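PDB 1OLT: oxygen-independent coproporphyrinogen III oxidase from Escherichia coli, which catalyses the anaerobic oxidative decarboxylation of two propionate groups of coproporphyrinogen III, giving protoporphyrinogen IX in heme biosynthesis with a [4Fe-4S] cluster and S-adenosylmethionine. Local coordinates for residues 62-70 and 179-187; 212-222 and 259-270. All coordinates share one frame; numbering follows the deposited sequence. Where two conformers were deposited one is given.

Interaction 1: residues 62-70 and 179-187. With SF4 (iron/sulfur cluster), chain B; SAM (S-adenosylmethionine), chain C.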
loop_
_atom_site.group_PDB
_atom_site.type_symbol
_atom_site.label_atom_id
_atom_site.label_comp_id
_atom_site.label_asym_id
_atom_site.label_seq_id
_atom_site.Cartn_x
_atom_site.Cartn_y
_atom_site.Cartn_z
ATOM N N CYS A 62 -7.237 15.944 -4.986
ATOM C CA CYS A 62 -5.932 16.435 -5.411
ATOM C C CYS A 62 -6.068 17.811 -6.070
ATOM O O CYS A 62 -7.087 18.131 -6.668
ATOM C CB CYS A 62 -5.268 15.456 -6.366
ATOM S SG CYS A 62 -5.088 13.788 -5.737
ATOM N N HIS A 63 -5.006 18.607 -5.999
ATOM C CA HIS A 63 -4.992 19.963 -6.587
ATOM C C HIS A 63 -4.951 19.929 -8.130
ATOM O O HIS A 63 -5.551 20.772 -8.791
ATOM C CB HIS A 63 -3.780 20.765 -6.075
ATOM C CG HIS A 63 -3.836 21.021 -4.605
ATOM N ND1 HIS A 63 -4.929 21.589 -3.992
ATOM C CD2 HIS A 63 -2.898 20.891 -3.650
ATOM C CE1 HIS A 63 -4.694 21.722 -2.699
ATOM N NE2 HIS A 63 -3.476 21.292 -2.459
ATOM N N LYS A 64 -4.248 18.920 -8.679
ATOM C CA LYS A 64 -3.834 18.935 -10.072
ATOM C C LYS A 64 -3.744 17.492 -10.673
ATOM O O LYS A 64 -3.464 16.538 -9.936
ATOM C CB LYS A 64 -2.470 19.643 -10.143
ATOM C CG LYS A 64 -2.104 20.068 -11.567
ATOM C CD LYS A 64 -0.712 20.763 -11.702
ATOM C CE LYS A 64 -0.583 22.113 -10.880
ATOM N NZ LYS A 64 0.842 22.688 -11.086
ATOM N N LEU A 65 -3.979 17.336 -11.946
ATOM C CA LEU A 65 -4.101 16.003 -12.557
ATOM C C LEU A 65 -2.731 15.457 -13.013
ATOM O O LEU A 65 -2.213 15.881 -13.986
ATOM C CB LEU A 65 -5.034 16.036 -13.752
ATOM C CG LEU A 65 -5.255 14.764 -14.552
ATOM C CD1 LEU A 65 -5.885 13.704 -13.645
ATOM C CD2 LEU A 65 -6.115 15.080 -15.688
ATOM N N CYS A 66 -2.160 14.520 -12.232
ATOM C CA CYS A 66 -0.986 13.817 -12.658
ATOM C C CYS A 66 -1.438 12.840 -13.748
ATOM O O CYS A 66 -2.303 11.998 -13.483
ATOM C CB CYS A 66 -0.379 13.032 -11.499
ATOM S SG CYS A 66 0.134 14.056 -10.062
ATOM N N TYR A 67 -0.815 12.890 -14.918
ATOM C CA TYR A 67 -1.250 12.075 -16.052
ATOM C C TYR A 67 -0.981 10.564 -15.906
ATOM O O TYR A 67 -1.703 9.801 -16.539
ATOM C CB TYR A 67 -0.630 12.536 -17.346
ATOM C CG TYR A 67 -0.955 13.982 -17.764
ATOM C CD1 TYR A 67 -2.042 14.666 -17.247
ATOM C CD2 TYR A 67 -0.112 14.653 -18.660
ATOM C CE1 TYR A 67 -2.298 16.023 -17.615
ATOM C CE2 TYR A 67 -0.376 15.995 -19.071
ATOM C CZ TYR A 67 -1.469 16.669 -18.529
ATOM O OH TYR A 67 -1.748 17.995 -18.883
ATOM N N PHE A 68 -0.024 10.156 -15.071
ATOM C CA PHE A 68 0.273 8.728 -14.826
ATOM C C PHE A 68 -0.691 8.091 -13.830
ATOM O O PHE A 68 -0.740 6.873 -13.700
ATOM C CB PHE A 68 1.719 8.552 -14.304
ATOM C CG PHE A 68 1.963 9.258 -13.001
ATOM C CD1 PHE A 68 1.468 8.751 -11.810
ATOM C CD2 PHE A 68 2.609 10.452 -12.971
ATOM C CE1 PHE A 68 1.635 9.443 -10.617
ATOM C CE2 PHE A 68 2.760 11.161 -11.773
ATOM C CZ PHE A 68 2.256 10.641 -10.595
ATOM N N CYS A 69 -1.467 8.895 -13.097
ATOM C CA CYS A 69 -2.044 8.398 -11.872
ATOM C C CYS A 69 -3.224 7.473 -12.025
ATOM O O CYS A 69 -4.152 7.800 -12.681
ATOM C CB CYS A 69 -2.408 9.561 -10.886
ATOM S SG CYS A 69 -3.095 8.988 -9.341
ATOM N N GLY A 70 -3.155 6.311 -11.316
ATOM C CA GLY A 70 -4.151 5.281 -11.325
ATOM C C GLY A 70 -4.909 5.172 -10.010
ATOM O O GLY A 70 -5.687 4.263 -9.829
ATOM N N GLN A 179 8.651 15.171 -15.642
ATOM C CA GLN A 179 7.645 15.946 -14.871
ATOM C C GLN A 179 6.703 16.693 -15.804
ATOM O O GLN A 179 5.486 16.665 -15.610
ATOM C CB GLN A 179 8.293 16.926 -13.900
ATOM C CG GLN A 179 9.020 16.243 -12.750
ATOM C CD GLN A 179 9.633 17.217 -11.773
ATOM O OE1 GLN A 179 9.473 18.439 -11.910
ATOM N NE2 GLN A 179 10.276 16.666 -10.721
ATOM N N ARG A 180 7.262 17.331 -16.817
ATOM C CA ARG A 180 6.452 18.094 -17.736
ATOM C C ARG A 180 5.500 17.184 -18.503
ATOM O O ARG A 180 4.307 17.519 -18.638
ATOM C CB ARG A 180 7.319 18.857 -18.688
ATOM C CG ARG A 180 6.609 19.648 -19.734
ATOM C CD ARG A 180 7.533 20.711 -20.294
ATOM N NE ARG A 180 7.727 21.793 -19.279
ATOM C CZ ARG A 180 8.173 22.973 -19.567
ATOM N NH1 ARG A 180 8.474 23.347 -20.878
ATOM N NH2 ARG A 180 8.305 23.799 -18.570
ATOM N N LEU A 181 6.003 16.047 -18.982
ATOM C CA LEU A 181 5.165 15.068 -19.716
ATOM C C LEU A 181 4.038 14.419 -18.905
ATOM O O LEU A 181 3.056 13.951 -19.475
ATOM C CB LEU A 181 6.018 13.991 -20.356
ATOM C CG LEU A 181 6.946 14.535 -21.410
ATOM C CD1 LEU A 181 7.940 13.448 -21.737
ATOM C CD2 LEU A 181 6.246 15.009 -22.731
ATOM N N VAL A 182 4.135 14.416 -17.583
ATOM C CA VAL A 182 3.105 13.850 -16.753
ATOM C C VAL A 182 2.414 14.885 -15.897
ATOM O O VAL A 182 1.604 14.523 -15.033
ATOM C CB VAL A 182 3.617 12.671 -15.870
ATOM C CG1 VAL A 182 4.247 11.591 -16.705
ATOM C CG2 VAL A 182 4.626 13.137 -14.773
ATOM N N ASN A 183 2.656 16.178 -16.166
ATOM C CA ASN A 183 2.002 17.254 -15.431
ATOM C C ASN A 183 2.255 17.212 -13.957
ATOM O O ASN A 183 1.327 17.429 -13.161
ATOM C CB ASN A 183 0.467 17.282 -15.717
ATOM C CG ASN A 183 -0.169 18.577 -15.319
ATOM O OD1 ASN A 183 0.510 19.670 -15.307
ATOM N ND2 ASN A 183 -1.516 18.524 -14.991
ATOM N N ARG A 184 3.515 16.936 -13.568
ATOM C CA ARG A 184 3.892 16.928 -12.178
ATOM C C ARG A 184 5.172 17.760 -11.939
ATOM O O ARG A 184 6.112 17.339 -11.272
ATOM C CB ARG A 184 4.070 15.528 -11.597
ATOM C CG ARG A 184 3.928 15.570 -10.009
ATOM C CD ARG A 184 4.373 14.403 -9.464
ATOM N NE ARG A 184 4.474 14.437 -8.032
ATOM C CZ ARG A 184 3.627 13.902 -7.164
ATOM N NH1 ARG A 184 2.476 13.351 -7.545
ATOM N NH2 ARG A 184 3.965 13.934 -5.874
ATOM N N GLU A 185 5.171 18.961 -12.491
ATOM C CA GLU A 185 6.214 19.918 -12.239
ATOM C C GLU A 185 6.242 20.173 -10.716
ATOM O O GLU A 185 5.234 20.442 -10.112
ATOM C CB GLU A 185 5.924 21.229 -12.949
ATOM C CG GLU A 185 6.874 22.348 -12.580
ATOM C CD GLU A 185 8.240 22.104 -13.116
ATOM O OE1 GLU A 185 8.307 21.488 -14.219
ATOM O OE2 GLU A 185 9.246 22.566 -12.441
ATOM N N GLN A 186 7.427 20.100 -10.153
ATOM C CA GLN A 186 7.646 20.288 -8.733
ATOM C C GLN A 186 9.050 20.844 -8.480
ATOM O O GLN A 186 10.037 20.722 -9.323
ATOM C CB GLN A 186 7.329 18.948 -7.943
ATOM C CG GLN A 186 8.023 17.905 -8.350
ATOM C CD GLN A 186 7.506 16.509 -7.910
ATOM O OE1 GLN A 186 6.509 16.332 -7.197
ATOM N NE2 GLN A 186 8.286 15.521 -8.310
ATOM N N ASP A 187 9.148 21.546 -7.369
ATOM C CA ASP A 187 10.376 22.277 -7.091
ATOM C C ASP A 187 11.303 21.375 -6.263
ATOM O O ASP A 187 10.980 21.049 -5.164
ATOM C CB ASP A 187 10.012 23.550 -6.331
ATOM C CG ASP A 187 11.187 24.440 -6.105
ATOM O OD1 ASP A 187 12.257 24.002 -5.595
ATOM O OD2 ASP A 187 11.125 25.618 -6.400
HETATM FE FE1 SF4 B . -3.218 13.012 -6.864
HETATM FE FE2 SF4 B . -2.343 10.790 -8.032
HETATM FE FE3 SF4 B . -1.096 11.949 -6.121
HETATM FE FE4 SF4 B . -1.181 12.928 -8.279
HETATM S S1 SF4 B . -0.113 10.935 -7.890
HETATM S S2 SF4 B . -1.362 14.190 -6.458
HETATM S S3 SF4 B . -3.151 12.642 -8.954
HETATM S S4 SF4 B . -3.030 10.976 -6.038
HETATM N N SAM C . -1.181 12.318 -3.600
HETATM C CA SAM C . 0.174 12.293 -3.067
HETATM C C SAM C . 1.269 12.475 -4.125
HETATM O O SAM C . 0.988 12.254 -5.353
HETATM O OXT SAM C . 2.325 12.894 -3.697
HETATM C CB SAM C . 0.347 10.912 -2.406
HETATM C CG SAM C . 0.797 9.709 -3.191
HETATM S SD SAM C . -0.381 9.036 -4.334
HETATM C CE SAM C . -1.863 8.747 -3.359
HETATM C "C5'" SAM C . 0.087 7.221 -4.305
HETATM C "C4'" SAM C . 1.243 6.707 -5.235
HETATM O "O4'" SAM C . 0.809 5.832 -6.269
HETATM C "C3'" SAM C . 1.934 7.807 -6.006
HETATM O "O3'" SAM C . 2.798 8.621 -5.204
HETATM C "C2'" SAM C . 2.607 7.058 -7.163
HETATM O "O2'" SAM C . 3.957 6.725 -6.840
HETATM C "C1'" SAM C . 1.806 5.784 -7.266
HETATM N N9 SAM C . 1.136 5.614 -8.540
HETATM C C8 SAM C . 0.006 6.290 -8.922
HETATM N N7 SAM C . -0.359 5.874 -10.131
HETATM C C5 SAM C . 0.531 4.907 -10.521
HETATM C C6 SAM C . 0.641 4.118 -11.679
HETATM N N6 SAM C . -0.222 4.190 -12.692
HETATM N N1 SAM C . 1.677 3.229 -11.752
HETATM C C2 SAM C . 2.596 3.127 -10.701
HETATM N N3 SAM C . 2.489 3.877 -9.580
HETATM C C4 SAM C . 1.472 4.760 -9.509
HETATM O O HOH W 1 2.669 20.433 -10.859
#
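Tyr67 N gives Val182 O a nearly straight hydrogen bond of 2.9 Å where loop 62-70 passes the end of helix 176-182, the touching parts running 130° apart. Asn183 takes the positive phi of a Schellman motif, which asparagine tolerates. Its CB lies over the centre of the Tyr67 ring in a CH-pi contact, 3.5 Å from the centroid. With CG anti to the backbone N (chi1 -163°), the amide runs on over the rim of the ring, 36° off its plane, and Asn183 ND2 gives Leu65 O a hydrogen bond of 2.9 Å, bent at the hydrogen and tilted from the carbonyl plane. Were Tyr67 an alanine, Asn183 CB would probably lose the ring face beneath it, leaving the amide freer to swing from Leu65 O.

Cys62, Cys66 and Cys69 form the radical SAM CX3CX2C motif, each binding one iron; the fourth is left to amino N and carboxylate O of S-adenosylmethionine. Arginine suits position 184 because one flat group grips both carboxylate oxygens, Arg184 NH1 donating to SAM O and Arg184 NH2 to SAM OXT in nearly straight hydrogen bonds, while its NE donates to Gln186 OE1 and so limits rotation. Phe68 turns a ring edge to Val182, Phe68 CD2 lying 3.8 Å from Val182 CB.

Strand 53-62 leads into the loop, while Phe68 and Arg184 rest on Gln172 of strand 166-172.

Interaction 2: residues 212-222 and 259-270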
loop_
_atom_site.group_PDB
_atom_site.type_symbol
_atom_site.label_atom_id
_atom_site.label_comp_id
_atom_site.label_asym_id
_atom_site.label_seq_id
_atom_site.Cartn_x
_atom_site.Cartn_y
_atom_site.Cartn_z
ATOM N N TYR A 212 9.128 4.073 -12.113
ATOM C CA TYR A 212 9.961 3.786 -13.301
ATOM C C TYR A 212 9.063 3.259 -14.424
ATOM O O TYR A 212 8.067 2.589 -14.182
ATOM C CB TYR A 212 11.155 2.854 -12.992
ATOM C CG TYR A 212 10.825 1.405 -12.778
ATOM C CD1 TYR A 212 10.416 0.961 -11.566
ATOM C CD2 TYR A 212 10.922 0.488 -13.824
ATOM C CE1 TYR A 212 10.112 -0.340 -11.357
ATOM C CE2 TYR A 212 10.628 -0.859 -13.616
ATOM C CZ TYR A 212 10.183 -1.233 -12.388
ATOM O OH TYR A 212 9.875 -2.534 -12.146
ATOM N N GLY A 213 9.393 3.603 -15.643
ATOM C CA GLY A 213 8.523 3.335 -16.808
ATOM C C GLY A 213 7.704 4.529 -17.328
ATOM O O GLY A 213 6.862 4.389 -18.190
ATOM N N LEU A 214 7.934 5.704 -16.760
ATOM C CA LEU A 214 7.270 6.925 -17.198
ATOM C C LEU A 214 7.853 7.388 -18.515
ATOM O O LEU A 214 8.976 7.030 -18.839
ATOM C CB LEU A 214 7.440 8.003 -16.129
ATOM C CG LEU A 214 6.738 7.823 -14.810
ATOM C CD1 LEU A 214 7.040 8.926 -13.838
ATOM C CD2 LEU A 214 5.187 7.694 -14.928
ATOM N N PRO A 215 7.115 8.237 -19.274
ATOM C CA PRO A 215 7.579 8.717 -20.564
ATOM C C PRO A 215 8.901 9.396 -20.487
ATOM O O PRO A 215 9.181 10.186 -19.631
ATOM C CB PRO A 215 6.480 9.683 -21.026
ATOM C CG PRO A 215 5.737 10.001 -19.839
ATOM C CD PRO A 215 5.781 8.787 -18.924
ATOM N N LYS A 216 9.722 9.042 -21.438
ATOM C CA LYS A 216 11.078 9.560 -21.628
ATOM C C LYS A 216 12.105 9.126 -20.576
ATOM O O LYS A 216 13.248 9.516 -20.679
ATOM C CB LYS A 216 11.113 11.102 -21.816
ATOM C CG LYS A 216 10.346 11.599 -23.058
ATOM C CD LYS A 216 11.056 11.118 -24.338
ATOM C CE LYS A 216 10.668 11.956 -25.566
ATOM N NZ LYS A 216 11.633 11.625 -26.658
ATOM N N GLN A 217 11.756 8.273 -19.619
ATOM C CA GLN A 217 12.786 7.742 -18.685
ATOM C C GLN A 217 13.656 6.737 -19.389
ATOM O O GLN A 217 13.155 5.925 -20.178
ATOM C CB GLN A 217 12.149 7.031 -17.499
ATOM C CG GLN A 217 11.488 7.983 -16.528
ATOM C CD GLN A 217 10.885 7.219 -15.343
ATOM O OE1 GLN A 217 10.487 6.012 -15.498
ATOM N NE2 GLN A 217 10.796 7.859 -14.194
ATOM N N THR A 218 14.939 6.758 -19.126
ATOM C CA THR A 218 15.871 5.719 -19.595
ATOM C C THR A 218 16.748 5.254 -18.421
ATOM O O THR A 218 16.700 5.854 -17.386
ATOM C CB THR A 218 16.831 6.323 -20.629
ATOM O OG1 THR A 218 17.520 7.377 -19.984
ATOM C CG2 THR A 218 16.102 7.031 -21.880
ATOM N N PRO A 219 17.523 4.178 -18.569
ATOM C CA PRO A 219 18.519 3.799 -17.553
ATOM C C PRO A 219 19.361 4.973 -17.071
ATOM O O PRO A 219 19.511 5.167 -15.836
ATOM C CB PRO A 219 19.321 2.655 -18.241
ATOM C CG PRO A 219 18.284 1.993 -19.103
ATOM C CD PRO A 219 17.390 3.151 -19.604
ATOM N N GLU A 220 19.847 5.769 -18.015
ATOM C CA GLU A 220 20.746 6.862 -17.698
ATOM C C GLU A 220 20.013 8.050 -16.976
ATOM O O GLU A 220 20.561 8.637 -16.023
ATOM C CB GLU A 220 21.560 7.251 -18.968
ATOM C CG GLU A 220 22.647 6.197 -19.418
ATOM C CD GLU A 220 22.149 4.896 -20.171
ATOM O OE1 GLU A 220 21.145 4.924 -20.960
ATOM O OE2 GLU A 220 22.799 3.793 -19.984
ATOM N N SER A 221 18.784 8.384 -17.385
ATOM C CA SER A 221 17.986 9.397 -16.665
ATOM C C SER A 221 17.583 8.913 -15.257
ATOM O O SER A 221 17.654 9.659 -14.293
ATOM C CB SER A 221 16.755 9.875 -17.455
ATOM O OG SER A 221 15.667 8.991 -17.298
ATOM N N PHE A 222 17.197 7.671 -15.137
ATOM C CA PHE A 222 16.772 7.206 -13.836
ATOM C C PHE A 222 17.984 7.079 -12.850
ATOM O O PHE A 222 17.816 7.385 -11.671
ATOM C CB PHE A 222 15.947 5.915 -13.899
ATOM C CG PHE A 222 15.014 5.749 -12.696
ATOM C CD1 PHE A 222 13.806 6.409 -12.634
ATOM C CD2 PHE A 222 15.363 4.913 -11.636
ATOM C CE1 PHE A 222 12.964 6.280 -11.546
ATOM C CE2 PHE A 222 14.505 4.749 -10.542
ATOM C CZ PHE A 222 13.314 5.411 -10.492
ATOM N N ASP A 259 6.687 7.348 -26.098
ATOM C CA ASP A 259 7.712 7.887 -25.185
ATOM C C ASP A 259 8.072 6.889 -24.093
ATOM O O ASP A 259 9.049 7.094 -23.348
ATOM C CB ASP A 259 7.242 9.140 -24.454
ATOM C CG ASP A 259 7.030 10.339 -25.374
ATOM O OD1 ASP A 259 7.571 10.340 -26.493
ATOM O OD2 ASP A 259 6.324 11.325 -25.013
ATOM N N LEU A 260 7.251 5.856 -23.919
ATOM C CA LEU A 260 7.503 4.919 -22.816
ATOM C C LEU A 260 8.747 4.134 -23.114
ATOM O O LEU A 260 9.035 3.791 -24.242
ATOM C CB LEU A 260 6.310 3.991 -22.574
ATOM C CG LEU A 260 4.966 4.694 -22.235
ATOM C CD1 LEU A 260 3.880 3.652 -22.075
ATOM C CD2 LEU A 260 5.064 5.548 -21.045
ATOM N N PRO A 261 9.495 3.819 -22.085
ATOM C CA PRO A 261 10.681 2.970 -22.289
ATOM C C PRO A 261 10.371 1.550 -22.774
ATOM O O PRO A 261 9.349 0.970 -22.413
ATOM C CB PRO A 261 11.353 2.954 -20.910
ATOM C CG PRO A 261 10.397 3.504 -19.976
ATOM C CD PRO A 261 9.308 4.234 -20.688
ATOM N N SER A 262 11.291 1.012 -23.571
ATOM C CA SER A 262 11.230 -0.341 -24.065
ATOM C C SER A 262 11.305 -1.277 -22.882
ATOM O O SER A 262 11.700 -0.842 -21.823
ATOM C CB SER A 262 12.369 -0.604 -25.023
ATOM O OG SER A 262 13.550 -0.779 -24.261
ATOM N N PRO A 263 10.842 -2.500 -23.024
ATOM C CA PRO A 263 10.954 -3.513 -21.963
ATOM C C PRO A 263 12.408 -3.775 -21.473
ATOM O O PRO A 263 12.574 -3.936 -20.277
ATOM C CB PRO A 263 10.399 -4.801 -22.628
ATOM C CG PRO A 263 9.369 -4.243 -23.690
ATOM C CD PRO A 263 10.094 -2.993 -24.196
ATOM N N GLN A 264 13.392 -3.810 -22.358
ATOM C CA GLN A 264 14.785 -3.978 -21.945
ATOM C C GLN A 264 15.226 -2.730 -21.104
ATOM O O GLN A 264 15.914 -2.886 -20.084
ATOM C CB GLN A 264 15.698 -4.213 -23.153
ATOM C CG GLN A 264 17.162 -4.683 -22.824
ATOM C CD GLN A 264 17.211 -5.665 -21.682
ATOM O OE1 GLN A 264 17.777 -5.391 -20.634
ATOM N NE2 GLN A 264 16.566 -6.767 -21.856
ATOM N N GLN A 265 14.805 -1.526 -21.507
ATOM C CA GLN A 265 15.107 -0.343 -20.745
ATOM C C GLN A 265 14.520 -0.447 -19.306
ATOM O O GLN A 265 15.225 -0.115 -18.319
ATOM C CB GLN A 265 14.699 0.941 -21.475
ATOM C CG GLN A 265 15.619 1.394 -22.651
ATOM C CD GLN A 265 15.041 2.609 -23.388
ATOM O OE1 GLN A 265 13.828 2.700 -23.597
ATOM N NE2 GLN A 265 15.887 3.558 -23.725
ATOM N N LYS A 266 13.285 -0.933 -19.168
ATOM C CA LYS A 266 12.659 -1.002 -17.845
ATOM C C LYS A 266 13.376 -2.047 -16.946
ATOM O O LYS A 266 13.494 -1.859 -15.744
ATOM C CB LYS A 266 11.151 -1.292 -17.939
ATOM C CG LYS A 266 10.339 -0.264 -18.686
ATOM C CD LYS A 266 8.756 -0.507 -18.539
ATOM C CE LYS A 266 8.234 -0.321 -17.045
ATOM N NZ LYS A 266 6.656 -0.154 -16.795
ATOM N N LEU A 267 13.838 -3.130 -17.547
ATOM C CA LEU A 267 14.602 -4.137 -16.841
ATOM C C LEU A 267 15.942 -3.587 -16.404
ATOM O O LEU A 267 16.378 -3.901 -15.308
ATOM C CB LEU A 267 14.884 -5.399 -17.682
ATOM C CG LEU A 267 13.657 -6.258 -18.012
ATOM C CD1 LEU A 267 14.002 -7.427 -18.836
ATOM C CD2 LEU A 267 12.954 -6.694 -16.745
ATOM N N ASP A 268 16.580 -2.801 -17.254
ATOM C CA ASP A 268 17.872 -2.214 -16.904
ATOM C C ASP A 268 17.657 -1.150 -15.777
ATOM O O ASP A 268 18.443 -1.091 -14.861
ATOM C CB ASP A 268 18.564 -1.580 -18.082
ATOM C CG ASP A 268 19.100 -2.616 -19.065
ATOM O OD1 ASP A 268 19.171 -3.868 -18.765
ATOM O OD2 ASP A 268 19.493 -2.233 -20.165
ATOM N N ILE A 269 16.567 -0.388 -15.834
ATOM C CA ILE A 269 16.214 0.555 -14.753
ATOM C C ILE A 269 16.061 -0.175 -13.464
ATOM O O ILE A 269 16.624 0.236 -12.444
ATOM C CB ILE A 269 15.045 1.355 -15.064
ATOM C CG1 ILE A 269 15.372 2.309 -16.181
ATOM C CG2 ILE A 269 14.572 2.172 -13.757
ATOM C CD1 ILE A 269 14.113 2.977 -16.797
ATOM N N LEU A 270 15.371 -1.299 -13.481
ATOM C CA LEU A 270 15.088 -1.994 -12.251
ATOM C C LEU A 270 16.354 -2.632 -11.685
ATOM O O LEU A 270 16.604 -2.513 -10.496
ATOM C CB LEU A 270 14.024 -3.039 -12.450
ATOM C CG LEU A 270 13.722 -3.852 -11.198
ATOM C CD1 LEU A 270 13.322 -2.962 -10.064
ATOM C CD2 LEU A 270 12.671 -4.885 -11.468
HETATM O O HOH W 2 6.137 1.870 -19.068
HETATM O O HOH W 3 9.588 9.597 -27.613
HETATM O O HOH W 4 11.988 6.338 -22.742
HETATM O O HOH W 5 18.793 3.418 -23.056
#
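Lys216 N donates to Asp259 O, 2.8 Å long and nearly straight, although the donor stands above the carbonyl plane. A water joins the same oxygen to Gln217 O. Lys216 NZ and Asp259 OD1, opposite charges, stay 4.3 Å apart, beyond a salt bridge.

Apolar contacts centre on Ile269. Its CG1 is anti to the carbonyl carbon (chi1 -68°) and its CG2 anti to the backbone N, which parts the branches: Ile269 CG1 packs on Pro219 N at 3.7 Å, whereas Ile269 CG2 lies 3.6 Å from both Tyr212 CB and Phe222 CD2. A beta-branched residue thus fits between proline and two aromatics.

Other contacts are to oxygens or backbone: Leu270 CD2 touches Tyr212 OH at 3.7 Å, Pro261 CD packs on Leu214 O at 3.4 Å, and Pro261 CG meets Gly213 CA, where a CB would strike the preceding carbonyl oxygen.

Capping boxes start both helices, Thr218 with Ser221 and Ser262 with Gln265. In each, a proline follows the N-cap, its missing N-H costing nothing in a first turn.

Residues 212-222 begin the beta-alpha-beta crossover from strand 207-212 through helix 219-232 to parallel strand 236-241 of the radical SAM core, and helix 263-279 lies against that helix.

From the N terminus, interaction 1 comes first, joining the loop after strand 53-62 to the end of helix 176-182 and closing 108 residues that hold the parallel strands 105-112, 140-146 and 166-172 of the sheet. Interaction 2 begins only after it has closed, at the end of strand 207-212, and encloses 36 residues, including strand 236-241. The two are in series, neither nested nor crossed, and both lie within the radical SAM core. They touch nevertheless: Phe68 CB meets Leu214 CD2 at 3.6 Å, and Val182 CG1 meets Pro215 CG at 3.8 Å. The cluster-binding loop is thus tied, through residues 212-222, to helix 263-279.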